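Local coordinates for protein glutamine amidotransferase subunit pdxT (Thermus thermophilus, PDB 2YWD) that probably hydrolyses glutamine to glutamate and ammonia, which is passed to the partner subunit PdxS for the synthesis of pyridoxal 5'-phosphate, at residues V5-L10 with E16-L21; K22-E27 with Y184-A189; P158-Q163 with S169-E174. All coordinates share one frame; numbering follows the deposited sequence.

Contact 1: residues V5-L10 with E16-L21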
loop_
_atom_site.group_PDB
_atom_site.type_symbol
_atom_site.label_atom_id
_atom_site.label_comp_id
_atom_site.label_asym_id
_atom_site.label_seq_id
_atom_site.Cartn_x
_atom_site.Cartn_y
_atom_site.Cartn_z
ATOM N N VAL A 5 -10.035 9.628 6.110
ATOM C CA VAL A 5 -9.371 8.656 5.239
ATOM C C VAL A 5 -9.003 9.285 3.900
ATOM O O VAL A 5 -9.846 9.875 3.224
ATOM C CB VAL A 5 -10.268 7.429 4.965
ATOM C CG1 VAL A 5 -9.506 6.406 4.133
ATOM C CG2 VAL A 5 -10.728 6.805 6.279
ATOM N N GLY A 6 -7.739 9.156 3.514
ATOM C CA GLY A 6 -7.318 9.722 2.251
ATOM C C GLY A 6 -6.629 8.715 1.354
ATOM O O GLY A 6 -6.232 7.634 1.796
ATOM N N VAL A 7 -6.513 9.070 0.080
ATOM C CA VAL A 7 -5.833 8.238 -0.909
ATOM C C VAL A 7 -4.884 9.191 -1.624
ATOM O O VAL A 7 -5.313 10.237 -2.107
ATOM C CB VAL A 7 -6.818 7.643 -1.940
ATOM C CG1 VAL A 7 -6.065 6.743 -2.918
ATOM C CG2 VAL A 7 -7.907 6.847 -1.227
ATOM N N LEU A 8 -3.596 8.854 -1.663
ATOM C CA LEU A 8 -2.615 9.711 -2.327
ATOM C C LEU A 8 -3.017 9.793 -3.792
ATOM O O LEU A 8 -3.159 8.767 -4.458
ATOM C CB LEU A 8 -1.211 9.123 -2.190
ATOM C CG LEU A 8 -0.052 10.035 -2.598
ATOM C CD1 LEU A 8 -0.048 11.297 -1.736
ATOM C CD2 LEU A 8 1.255 9.282 -2.431
ATOM N N ALA A 9 -3.210 11.012 -4.289
ATOM C CA ALA A 9 -3.646 11.204 -5.671
ATOM C C ALA A 9 -2.696 12.039 -6.524
ATOM O O ALA A 9 -3.127 12.940 -7.243
ATOM C CB ALA A 9 -5.036 11.834 -5.681
ATOM N N LEU A 10 -1.408 11.733 -6.451
ATOM C CA LEU A 10 -0.418 12.452 -7.235
ATOM C C LEU A 10 -0.319 11.857 -8.636
ATOM O O LEU A 10 -0.050 12.566 -9.609
ATOM C CB LEU A 10 0.945 12.378 -6.546
ATOM C CG LEU A 10 1.018 13.035 -5.165
ATOM C CD1 LEU A 10 2.405 12.840 -4.585
ATOM C CD2 LEU A 10 0.684 14.518 -5.281
ATOM N N GLU A 16 -9.868 3.881 -8.095
ATOM C CA GLU A 16 -10.352 2.572 -7.667
ATOM C C GLU A 16 -10.432 2.417 -6.147
ATOM O O GLU A 16 -11.330 1.742 -5.637
ATOM C CB GLU A 16 -9.469 1.463 -8.249
ATOM C CG GLU A 16 -9.688 1.161 -9.731
ATOM C CD GLU A 16 -9.268 2.291 -10.656
ATOM O OE1 GLU A 16 -8.456 3.150 -10.243
ATOM O OE2 GLU A 16 -9.745 2.310 -11.810
ATOM N N HIS A 17 -9.491 3.017 -5.420
ATOM C CA HIS A 17 -9.518 2.929 -3.959
ATOM C C HIS A 17 -10.650 3.779 -3.380
ATOM O O HIS A 17 -11.288 3.391 -2.398
ATOM C CB HIS A 17 -8.172 3.363 -3.360
ATOM C CG HIS A 17 -7.145 2.269 -3.326
ATOM N ND1 HIS A 17 -7.237 1.186 -2.476
ATOM C CD2 HIS A 17 -5.997 2.100 -4.025
ATOM C CE1 HIS A 17 -6.190 0.399 -2.652
ATOM N NE2 HIS A 17 -5.422 0.931 -3.587
ATOM N N LYS A 18 -10.899 4.937 -3.986
ATOM C CA LYS A 18 -11.981 5.800 -3.519
ATOM C C LYS A 18 -13.305 5.054 -3.678
ATOM O O LYS A 18 -14.161 5.098 -2.800
ATOM C CB LYS A 18 -12.027 7.096 -4.330
ATOM C CG LYS A 18 -10.786 7.961 -4.207
ATOM C CD LYS A 18 -10.937 9.269 -4.983
ATOM C CE LYS A 18 -11.915 10.232 -4.306
ATOM N NZ LYS A 18 -13.306 9.705 -4.209
ATOM N N GLU A 19 -13.460 4.371 -4.808
ATOM C CA GLU A 19 -14.672 3.607 -5.083
ATOM C C GLU A 19 -14.814 2.461 -4.092
ATOM O O GLU A 19 -15.905 2.197 -3.586
ATOM C CB GLU A 19 -14.635 3.052 -6.506
ATOM C CG GLU A 19 -14.683 4.115 -7.584
ATOM C CD GLU A 19 -14.478 3.540 -8.970
ATOM O OE1 GLU A 19 -14.537 4.314 -9.950
ATOM O OE2 GLU A 19 -14.254 2.314 -9.080
ATOM N N ALA A 20 -13.707 1.780 -3.813
ATOM C CA ALA A 20 -13.727 0.670 -2.872
ATOM C C ALA A 20 -14.104 1.170 -1.481
ATOM O O ALA A 20 -14.839 0.503 -0.750
ATOM C CB ALA A 20 -12.362 -0.017 -2.835
ATOM N N LEU A 21 -13.603 2.348 -1.119
ATOM C CA LEU A 21 -13.887 2.929 0.189
ATOM C C LEU A 21 -15.348 3.341 0.356
ATOM O O LEU A 21 -15.847 3.429 1.479
ATOM C CB LEU A 21 -12.963 4.126 0.449
ATOM C CG LEU A 21 -11.508 3.750 0.762
ATOM C CD1 LEU A 21 -10.624 4.994 0.775
ATOM C CD2 LEU A 21 -11.454 3.043 2.111
#

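Contact 2: residues K22-E27 with Y184-A189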
loop_
_atom_site.group_PDB
_atom_site.type_symbol
_atom_site.label_atom_id
_atom_site.label_comp_id
_atom_site.label_asym_id
_atom_site.label_seq_id
_atom_site.Cartn_x
_atom_site.Cartn_y
_atom_site.Cartn_z
ATOM N N LYS A 22 -16.038 3.595 -0.751
ATOM C CA LYS A 22 -17.443 3.976 -0.670
ATOM C C LYS A 22 -18.260 2.842 -0.053
ATOM O O LYS A 22 -19.232 3.084 0.658
ATOM C CB LYS A 22 -17.997 4.309 -2.058
ATOM C CG LYS A 22 -17.399 5.555 -2.689
ATOM C CD LYS A 22 -18.043 5.868 -4.040
ATOM C CE LYS A 22 -17.795 4.758 -5.054
ATOM N NZ LYS A 22 -18.340 5.083 -6.405
ATOM N N ARG A 23 -17.853 1.603 -0.318
ATOM C CA ARG A 23 -18.561 0.445 0.217
ATOM C C ARG A 23 -18.453 0.371 1.735
ATOM O O ARG A 23 -19.165 -0.397 2.381
ATOM C CB ARG A 23 -18.031 -0.849 -0.410
ATOM C CG ARG A 23 -18.238 -0.918 -1.915
ATOM C CD ARG A 23 -18.179 -2.348 -2.435
ATOM N NE ARG A 23 -18.352 -2.389 -3.885
ATOM C CZ ARG A 23 -17.424 -2.012 -4.761
ATOM N NH1 ARG A 23 -16.246 -1.573 -4.340
ATOM N NH2 ARG A 23 -17.681 -2.057 -6.063
ATOM N N LEU A 24 -17.550 1.166 2.298
ATOM C CA LEU A 24 -17.373 1.207 3.740
ATOM C C LEU A 24 -18.034 2.479 4.278
ATOM O O LEU A 24 -17.885 2.823 5.450
ATOM C CB LEU A 24 -15.882 1.196 4.101
ATOM C CG LEU A 24 -15.088 -0.058 3.715
ATOM C CD1 LEU A 24 -13.674 0.054 4.265
ATOM C CD2 LEU A 24 -15.763 -1.304 4.274
ATOM N N GLY A 25 -18.762 3.168 3.403
ATOM C CA GLY A 25 -19.439 4.394 3.788
ATOM C C GLY A 25 -18.488 5.573 3.910
ATOM O O GLY A 25 -18.829 6.595 4.507
ATOM N N ILE A 26 -17.300 5.431 3.327
ATOM C CA ILE A 26 -16.271 6.470 3.386
ATOM C C ILE A 26 -16.161 7.295 2.105
ATOM O O ILE A 26 -16.225 6.759 1.001
ATOM C CB ILE A 26 -14.875 5.842 3.663
ATOM C CG1 ILE A 26 -14.851 5.183 5.048
ATOM C CG2 ILE A 26 -13.782 6.901 3.550
ATOM C CD1 ILE A 26 -14.855 6.158 6.198
ATOM N N GLU A 27 -16.020 8.607 2.265
ATOM C CA GLU A 27 -15.827 9.501 1.131
ATOM C C GLU A 27 -14.362 9.897 1.253
ATOM O O GLU A 27 -14.006 10.784 2.027
ATOM C CB GLU A 27 -16.733 10.731 1.228
ATOM C CG GLU A 27 -18.146 10.478 0.724
ATOM C CD GLU A 27 -18.170 10.015 -0.727
ATOM O OE1 GLU A 27 -17.637 10.743 -1.593
ATOM O OE2 GLU A 27 -18.723 8.926 -1.000
ATOM N N TYR A 184 -10.345 -3.932 7.193
ATOM C CA TYR A 184 -9.303 -4.433 8.089
ATOM C C TYR A 184 -8.313 -3.295 8.349
ATOM O O TYR A 184 -7.885 -3.068 9.486
ATOM C CB TYR A 184 -8.579 -5.616 7.435
ATOM C CG TYR A 184 -7.367 -6.109 8.195
ATOM C CD1 TYR A 184 -7.504 -6.924 9.319
ATOM C CD2 TYR A 184 -6.082 -5.742 7.800
ATOM C CE1 TYR A 184 -6.384 -7.362 10.033
ATOM C CE2 TYR A 184 -4.962 -6.169 8.505
ATOM C CZ TYR A 184 -5.118 -6.979 9.619
ATOM O OH TYR A 184 -4.008 -7.403 10.319
ATOM N N PHE A 185 -7.957 -2.580 7.285
ATOM C CA PHE A 185 -7.029 -1.458 7.387
ATOM C C PHE A 185 -7.606 -0.316 8.225
ATOM O O PHE A 185 -6.924 0.230 9.099
ATOM C CB PHE A 185 -6.661 -0.940 5.986
ATOM C CG PHE A 185 -5.858 0.337 6.003
ATOM C CD1 PHE A 185 -4.669 0.420 6.724
ATOM C CD2 PHE A 185 -6.301 1.461 5.311
ATOM C CE1 PHE A 185 -3.931 1.607 6.757
ATOM C CE2 PHE A 185 -5.571 2.654 5.336
ATOM C CZ PHE A 185 -4.383 2.725 6.061
ATOM N N LEU A 186 -8.857 0.048 7.969
ATOM C CA LEU A 186 -9.476 1.132 8.722
ATOM C C LEU A 186 -9.571 0.787 10.206
ATOM O O LEU A 186 -9.414 1.656 11.065
ATOM C CB LEU A 186 -10.869 1.445 8.171
ATOM C CG LEU A 186 -10.908 1.925 6.719
ATOM C CD1 LEU A 186 -12.304 2.449 6.407
ATOM C CD2 LEU A 186 -9.868 3.021 6.503
ATOM N N GLU A 187 -9.825 -0.481 10.502
ATOM C CA GLU A 187 -9.925 -0.924 11.888
ATOM C C GLU A 187 -8.587 -0.749 12.602
ATOM O O GLU A 187 -8.540 -0.260 13.729
ATOM C CB GLU A 187 -10.366 -2.391 11.948
ATOM C CG GLU A 187 -11.822 -2.625 11.544
ATOM C CD GLU A 187 -12.813 -2.270 12.646
ATOM O OE1 GLU A 187 -12.873 -3.010 13.652
ATOM O OE2 GLU A 187 -13.531 -1.250 12.510
ATOM N N LEU A 188 -7.495 -1.132 11.947
ATOM C CA LEU A 188 -6.185 -0.997 12.571
ATOM C C LEU A 188 -5.765 0.474 12.664
ATOM O O LEU A 188 -4.927 0.838 13.493
ATOM C CB LEU A 188 -5.139 -1.826 11.808
ATOM C CG LEU A 188 -4.594 -1.384 10.446
ATOM C CD1 LEU A 188 -3.555 -0.283 10.631
ATOM C CD2 LEU A 188 -3.951 -2.580 9.757
ATOM N N ALA A 189 -6.356 1.317 11.821
ATOM C CA ALA A 189 -6.050 2.747 11.828
ATOM C C ALA A 189 -6.909 3.444 12.882
ATOM O O ALA A 189 -6.718 4.625 13.176
ATOM C CB ALA A 189 -6.320 3.351 10.455
#

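Contact 3: residues P158-Q163 with S169-E174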
loop_
_atom_site.group_PDB
_atom_site.type_symbol
_atom_site.label_atom_id
_atom_site.label_comp_id
_atom_site.label_asym_id
_atom_site.label_seq_id
_atom_site.Cartn_x
_atom_site.Cartn_y
_atom_site.Cartn_z
ATOM N N PRO A 158 5.243 -14.269 0.627
ATOM C CA PRO A 158 4.463 -13.222 1.293
ATOM C C PRO A 158 3.910 -12.237 0.263
ATOM O O PRO A 158 4.653 -11.778 -0.605
ATOM C CB PRO A 158 5.490 -12.549 2.202
ATOM C CG PRO A 158 6.452 -13.651 2.506
ATOM C CD PRO A 158 6.620 -14.304 1.155
ATOM N N VAL A 159 2.618 -11.923 0.357
ATOM C CA VAL A 159 1.988 -10.972 -0.560
ATOM C C VAL A 159 1.218 -9.879 0.179
ATOM O O VAL A 159 0.813 -8.886 -0.420
ATOM C CB VAL A 159 1.046 -11.676 -1.565
ATOM C CG1 VAL A 159 1.863 -12.599 -2.467
ATOM C CG2 VAL A 159 -0.032 -12.452 -0.831
ATOM N N LEU A 160 1.004 -10.078 1.476
ATOM C CA LEU A 160 0.330 -9.084 2.318
ATOM C C LEU A 160 1.109 -9.073 3.624
ATOM O O LEU A 160 1.191 -10.091 4.310
ATOM C CB LEU A 160 -1.130 -9.457 2.594
ATOM C CG LEU A 160 -1.869 -8.451 3.497
ATOM C CD1 LEU A 160 -1.940 -7.095 2.793
ATOM C CD2 LEU A 160 -3.277 -8.945 3.816
ATOM N N VAL A 161 1.698 -7.927 3.960
ATOM C CA VAL A 161 2.488 -7.831 5.176
ATOM C C VAL A 161 2.098 -6.625 6.013
ATOM O O VAL A 161 1.575 -5.639 5.496
ATOM C CB VAL A 161 3.994 -7.742 4.855
ATOM C CG1 VAL A 161 4.425 -8.952 4.037
ATOM C CG2 VAL A 161 4.291 -6.454 4.100
ATOM N N ARG A 162 2.367 -6.710 7.309
ATOM C CA ARG A 162 2.036 -5.631 8.227
ATOM C C ARG A 162 3.158 -5.351 9.221
ATOM O O ARG A 162 3.807 -6.267 9.723
ATOM C CB ARG A 162 0.751 -5.970 8.989
ATOM C CG ARG A 162 0.398 -4.975 10.089
ATOM C CD ARG A 162 -0.908 -5.330 10.789
ATOM N NE ARG A 162 -1.185 -4.414 11.895
ATOM C CZ ARG A 162 -2.283 -4.437 12.648
ATOM N NH1 ARG A 162 -3.236 -5.334 12.426
ATOM N NH2 ARG A 162 -2.426 -3.560 13.633
ATOM N N GLN A 163 3.381 -4.070 9.478
ATOM C CA GLN A 163 4.384 -3.622 10.428
ATOM C C GLN A 163 3.725 -2.491 11.198
ATOM O O GLN A 163 3.724 -1.346 10.748
ATOM C CB GLN A 163 5.623 -3.105 9.702
ATOM C CG GLN A 163 6.655 -2.479 10.619
ATOM C CD GLN A 163 7.803 -1.855 9.852
ATOM O OE1 GLN A 163 8.619 -2.555 9.250
ATOM N NE2 GLN A 163 7.866 -0.529 9.861
ATOM N N SER A 169 0.498 -4.578 0.258
ATOM C CA SER A 169 0.134 -5.738 -0.552
ATOM C C SER A 169 0.734 -5.627 -1.950
ATOM O O SER A 169 0.915 -4.528 -2.471
ATOM C CB SER A 169 -1.392 -5.859 -0.670
ATOM O OG SER A 169 -1.947 -4.759 -1.373
ATOM N N SER A 170 1.052 -6.765 -2.557
ATOM C CA SER A 170 1.599 -6.738 -3.906
ATOM C C SER A 170 0.445 -6.875 -4.900
ATOM O O SER A 170 0.636 -6.728 -6.112
ATOM C CB SER A 170 2.616 -7.866 -4.103
ATOM O OG SER A 170 2.094 -9.107 -3.676
ATOM N N PHE A 171 -0.750 -7.145 -4.370
ATOM C CA PHE A 171 -1.959 -7.290 -5.182
ATOM C C PHE A 171 -2.908 -6.100 -5.003
ATOM O O PHE A 171 -2.701 -5.254 -4.133
ATOM C CB PHE A 171 -2.680 -8.600 -4.842
ATOM C CG PHE A 171 -3.065 -8.729 -3.396
ATOM C CD1 PHE A 171 -4.302 -8.279 -2.949
ATOM C CD2 PHE A 171 -2.189 -9.310 -2.480
ATOM C CE1 PHE A 171 -4.665 -8.404 -1.611
ATOM C CE2 PHE A 171 -2.542 -9.444 -1.138
ATOM C CZ PHE A 171 -3.783 -8.989 -0.702
ATOM N N HIS A 172 -3.954 -6.051 -5.826
ATOM C CA HIS A 172 -4.912 -4.948 -5.818
ATOM C C HIS A 172 -6.280 -5.272 -5.226
ATOM O O HIS A 172 -7.190 -5.697 -5.942
ATOM C CB HIS A 172 -5.121 -4.452 -7.250
ATOM C CG HIS A 172 -3.882 -3.928 -7.903
ATOM N ND1 HIS A 172 -3.513 -2.602 -7.841
ATOM C CD2 HIS A 172 -2.932 -4.550 -8.640
ATOM C CE1 HIS A 172 -2.390 -2.428 -8.516
ATOM N NE2 HIS A 172 -2.016 -3.595 -9.012
ATOM N N PRO A 173 -6.456 -5.060 -3.915
ATOM C CA PRO A 173 -7.766 -5.360 -3.329
ATOM C C PRO A 173 -8.848 -4.446 -3.897
ATOM O O PRO A 173 -10.026 -4.809 -3.929
ATOM C CB PRO A 173 -7.538 -5.128 -1.838
ATOM C CG PRO A 173 -6.492 -4.048 -1.824
ATOM C CD PRO A 173 -5.534 -4.520 -2.902
ATOM N N GLU A 174 -8.440 -3.263 -4.353
ATOM C CA GLU A 174 -9.374 -2.290 -4.913
ATOM C C GLU A 174 -9.867 -2.706 -6.297
ATOM O O GLU A 174 -10.757 -2.066 -6.862
ATOM C CB GLU A 174 -8.732 -0.897 -4.995
ATOM C CG GLU A 174 -7.760 -0.704 -6.162
ATOM C CD GLU A 174 -6.395 -1.329 -5.938
ATOM O OE1 GLU A 174 -6.220 -2.081 -4.953
ATOM O OE2 GLU A 174 -5.488 -1.063 -6.759
#

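Contact 1: residues V5-L10 with E16-L21
Leu21, on the inner side of helix 14-22, brings one methyl against both valines that strand 5-8 turns toward the helix. Its CD1 lies 3.8 Å from Val5 CG1, where the two side chains cross obliquely, and 3.9 Å from Val7 CG2, where they pass each other in opposite directions. Val7 gives up more surface than any other residue here because its branches are shared out. With CG1 anti to the backbone N (chi1 -178°), that methyl reaches His17 CB at 4.0 Å, while CG2 faces Leu21 and also nears His17 CB. A beta-branched residue suits such a strand, since it spreads two methyls close to the backbone. At Gly6, between the valines, a side chain would point away from the helix, as strand alternation requires.

The packing slackens at Lys18. Its CB does not point at the strand, and only CG of its aliphatic stem comes up to Val7 CG2, at 4.3 Å; the rest runs past Glu30 on a partly exposed border. His17, by contrast, is buried: its CB joins the apolar patch while NE2 is hydrogen-bonded to Thr80 OG1 and ND1 to His182 NE2, beside Glu174 of the predicted charge relay.

The axes of strand and helix are 9.0 Å apart and run nearly antiparallel, at 160°, as expected for the first half of the beta-alpha-beta unit that continues into strand 29-31. No hydrogen bond joins the two segments, so they are held by dispersion and by the burial of methyls, with the ring nitrogens of His17 bonded to other neighbours.

Contact 2: residues K22-E27 with Y184-A189
Leu186 of helix 180-189 meets Leu24 tip to tip, CD1 against CD1 at 3.5 Å, closer than methyl groups usually approach. Leu186 has the most surface covered in this contact, and the same CD1 also reaches Ile26 CG1 at 4.0 Å, the two side chains lying alongside and running opposite ways. One terminal methyl thus serves two partners. Leu186 CG stands anti to its carbonyl carbon (chi1 -62°), a common helical conformation that carries the isobutyl group outward from the helix to the turn. Unbranched at CB, leucine fits readily into a helix and still extends far enough to touch a neighbouring element.

Leu24 is the second contributor. It lies in the type I turn from Lys22 to Gly25, with its CB directed at the helix, and it also packs on Pro179. Ile26 adds a smaller patch two residues on, where the chain has become extended; beyond this contact it touches Val5 of the central sheet, as does Leu186, so the cluster continues down to the strands. Nearby, Arg23 forms a salt bridge with Glu177, a polar tie on the more exposed side.

What sets Leu24 and Ile26 at the same neighbour is the end of helix 14-22. Gly25 N bonds to Lys22 O at 2.8 Å, Ile26 N turns back to Leu21 O, and Gly25 adopts a positive phi of 76°, a conformation easiest for a residue without a side chain. This is a Schellman motif, here closing a helix that shares one face of the alpha/beta sheet with the C-terminal helix.

Contact 3: residues P158-Q163 with S169-E174
The loop that carries His172 and Glu174, two members of the predicted Cys-His-Glu triad, leaves the central sheet beside a classic beta bulge at Val159 and Leu160, which both face Ala152. Leu160 and Ser169 form an antiparallel, non-hydrogen-bonded pair, with Leu160 CD1 lying 3.7 Å from Ser169 CB. Next to it, Ser170 N donates to Val159 O at 3.0 Å (154° at the hydrogen), in the carbonyl plane; the same oxygen receives a CA-H...O contact from Ser169 CA at 3.2 Å.

Phe171 seals this corner. Its CG sits between the backbone N and the carbonyl carbon (chi1 58°), which sets one face of the ring over Ser169 CB, near the rim. CE2 meets Val159 CG2 at 3.9 Å, the side chains crossing nearly at right angles, and Leu160 CB lies at the ring edge, 4.0 Å from CE2. Replacing Phe171 by an alanine would remove the ring and would probably leave a gap beside Val159 CG2, Leu160 CB and Ser169 CB, the loop's start being less firmly placed.

Ser169 suits its buried place by being small and by donating OG to Phe171 O at 2.9 Å, a bond that braces the backbone just before His172. His172 ND1 bonds to Glu174 OE2 at 2.7 Å; the oxygen lies near the imidazole plane, and the nitrogen comes to its syn side, tilted 28° from the carboxylate plane. The carboxylate thereby limits rotation of the His172 ring, whose side chain touches Cys81, the predicted nucleophile.

How the contacts relate
From the N terminus, contact 1 closes the short loop between strand 5-8 and helix 14-22. Contact 2 opens immediately after it, in the turn that ends this helix, and closes only at the C-terminal helix, enclosing most of the chain. Contact 3, a local closure between neighbouring strand and loop, is nested inside that span; none cross. All three touch one another. Val5 packs on Ile26 and Leu186, joining contacts 1 and 2, His17 and Glu16 pack on Glu174 of contact 3, and Tyr184 OH probably hydrogen-bonds Arg162 NH1, joining contacts 2 and 3. Together they join helices 14-22 and 180-189, strand 5-8 and the loop carrying His172 and Glu174.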